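Local atomic coordinates of glutathione transferase lambda1 (Populus trichocarpa, PDB entry 4PQH), a protein that is a monomeric Lambda-class glutathione transferase of a land plant that binds glutathione and acts as a thiol-transferase, probably in detoxification. Residues C36-A39 / Q40-W43. Numbering follows the deposited sequence.
Sequences CPYA and QRVW. With GSH (glutathione), chain C.
Tyr38 and Arg41 run side by side from the N-terminal part of helix 37-48, the helix of the beta-alpha-beta unit in the thioredoxin-like N-terminal domain; Tyr38 lines the glutathione pocket, and Arg41 stands in the second shell. Both side chains have CG beside the backbone N and point the same way. Arg41 NH1 comes up to the edge of the tyrosine ring, 3.6 Å from Tyr38 CD1, with the guanidinium plane turned 83° from the ring. The guanidinium is held by residues of other helices, NE donating to the carbonyl of Ala174 and NH1 bonding Ser92 OG; Ser92 also binds glutathione, so this arginine braces a ligand-holding residue. One face of the Tyr38 ring lies against glutathione, with GSH CB1 3.9 Å above its centre, while GSH SG2 sits at the ring's edge, in plane. With an alanine at Tyr38, the ring face under GSH CB1 and the edge beside Arg41 NH1 are lost, and a gap would probably open there. The alpha-helical backbone bonds begin at the cap, Gln40 N donating to Cys36 O at 2.9 Å and Trp43 N to Ala39 O at 3.0 Å. Cys36, which binds glutathione covalently in one structure of this protein, is the N-cap, its SG anti to the backbone N (chi1 175°). In that position Cys36 SG accepts from Ala39 N at 3.5 Å and lies 3.3 Å from GSH SG2, too far for a disulfide.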
loop_
_atom_site.group_PDB
_atom_site.type_symbol
_atom_site.label_atom_id
_atom_site.label_comp_id
_atom_site.label_asym_id
_atom_site.label_seq_id
_atom_site.Cartn_x
_atom_site.Cartn_y
_atom_site.Cartn_z
ATOM N N CYS A 36 -0.834 9.331 -0.025
ATOM C CA CYS A 36 -0.090 8.590 0.993
ATOM C C CYS A 36 0.149 7.144 0.567
ATOM O O CYS A 36 -0.808 6.407 0.328
ATOM C CB CYS A 36 -0.845 8.615 2.331
ATOM S SG CYS A 36 -0.077 7.606 3.637
ATOM N N PRO A 37 1.423 6.716 0.494
ATOM C CA PRO A 37 1.655 5.325 0.061
ATOM C C PRO A 37 1.164 4.268 1.059
ATOM O O PRO A 37 0.764 3.179 0.642
ATOM C CB PRO A 37 3.181 5.247 -0.088
ATOM C CG PRO A 37 3.710 6.322 0.841
ATOM C CD PRO A 37 2.679 7.427 0.812
ATOM N N TYR A 38 1.196 4.566 2.351
ATOM C CA TYR A 38 0.681 3.627 3.340
ATOM C C TYR A 38 -0.813 3.418 3.146
ATOM O O TYR A 38 -1.313 2.285 3.192
ATOM C CB TYR A 38 0.969 4.143 4.752
ATOM C CG TYR A 38 2.441 4.257 5.034
ATOM C CD1 TYR A 38 3.195 3.137 5.353
ATOM C CD2 TYR A 38 3.085 5.486 4.969
ATOM C CE1 TYR A 38 4.548 3.240 5.603
ATOM C CE2 TYR A 38 4.426 5.594 5.215
ATOM C CZ TYR A 38 5.155 4.479 5.534
ATOM O OH TYR A 38 6.498 4.606 5.780
ATOM N N ALA A 39 -1.526 4.513 2.902
ATOM C CA ALA A 39 -2.959 4.444 2.645
ATOM C C ALA A 39 -3.244 3.745 1.316
ATOM O O ALA A 39 -4.223 2.999 1.188
ATOM C CB ALA A 39 -3.574 5.844 2.669
ATOM N N GLN A 40 -2.382 3.973 0.330
ATOM C CA GLN A 40 -2.547 3.334 -0.967
ATOM C C GLN A 40 -2.517 1.815 -0.846
ATOM O O GLN A 40 -3.252 1.135 -1.554
ATOM C CB GLN A 40 -1.477 3.808 -1.946
ATOM C CG GLN A 40 -1.794 3.476 -3.398
ATOM C CD GLN A 40 -0.643 3.795 -4.331
ATOM O OE1 GLN A 40 0.393 4.317 -3.898
ATOM N NE2 GLN A 40 -0.815 3.497 -5.615
ATOM N N ARG A 41 -1.685 1.275 0.044
ATOM C CA ARG A 41 -1.683 -0.174 0.297
ATOM C C ARG A 41 -3.081 -0.691 0.564
ATOM O O ARG A 41 -3.494 -1.725 0.029
ATOM C CB ARG A 41 -0.841 -0.496 1.530
ATOM C CG ARG A 41 0.661 -0.378 1.350
ATOM C CD ARG A 41 1.358 -0.712 2.666
ATOM N NE ARG A 41 2.801 -0.913 2.522
ATOM C CZ ARG A 41 3.684 -0.775 3.507
ATOM N NH1 ARG A 41 3.289 -0.407 4.720
ATOM N NH2 ARG A 41 4.966 -1.010 3.271
ATOM N N VAL A 42 -3.813 0.034 1.392
ATOM C CA VAL A 42 -5.117 -0.424 1.847
ATOM C C VAL A 42 -6.174 -0.189 0.771
ATOM O O VAL A 42 -7.067 -1.012 0.555
ATOM C CB VAL A 42 -5.514 0.266 3.180
ATOM C CG1 VAL A 42 -6.712 -0.428 3.788
ATOM C CG2 VAL A 42 -4.345 0.212 4.168
ATOM N N TRP A 43 -6.045 0.929 0.072
ATOM C CA TRP A 43 -6.908 1.248 -1.052
ATOM C C TRP A 43 -6.777 0.173 -2.152
ATOM O O TRP A 43 -7.783 -0.293 -2.712
ATOM C CB TRP A 43 -6.525 2.630 -1.568
ATOM C CG TRP A 43 -7.329 3.180 -2.697
ATOM C CD1 TRP A 43 -8.425 2.627 -3.301
ATOM C CD2 TRP A 43 -7.085 4.420 -3.366
ATOM N NE1 TRP A 43 -8.876 3.459 -4.307
ATOM C CE2 TRP A 43 -8.066 4.563 -4.364
ATOM C CE3 TRP A 43 -6.130 5.430 -3.206
ATOM C CZ2 TRP A 43 -8.113 5.673 -5.211
ATOM C CZ3 TRP A 43 -6.177 6.532 -4.048
ATOM C CH2 TRP A 43 -7.162 6.643 -5.036
HETATM N N1 GSH C . 2.990 3.015 10.211
HETATM C CA1 GSH C . 1.873 3.718 9.609
HETATM C C1 GSH C . 1.218 2.762 8.655
HETATM O O11 GSH C . 1.887 1.810 8.200
HETATM O O12 GSH C . 0.021 2.905 8.342
HETATM C CB1 GSH C . 2.359 4.971 8.876
HETATM C CG1 GSH C . 1.222 5.898 8.449
HETATM C CD1 GSH C . 1.785 7.233 8.011
HETATM O OE1 GSH C . 3.128 7.539 8.306
HETATM N N2 GSH C . 0.989 8.084 7.361
HETATM C CA2 GSH C . 1.450 9.454 7.166
HETATM C C2 GSH C . 0.620 10.428 7.942
HETATM O O2 GSH C . -0.726 10.148 8.216
HETATM C CB2 GSH C . 1.390 9.870 5.705
HETATM S SG2 GSH C . 2.679 9.137 4.663
HETATM N N3 GSH C . 1.198 11.557 8.346
HETATM C CA3 GSH C . 0.400 12.556 9.030
HETATM C C3 GSH C . 0.983 12.912 10.375
HETATM O O31 GSH C . 0.490 13.843 11.048
HETATM O O32 GSH C . 1.954 12.275 10.838
#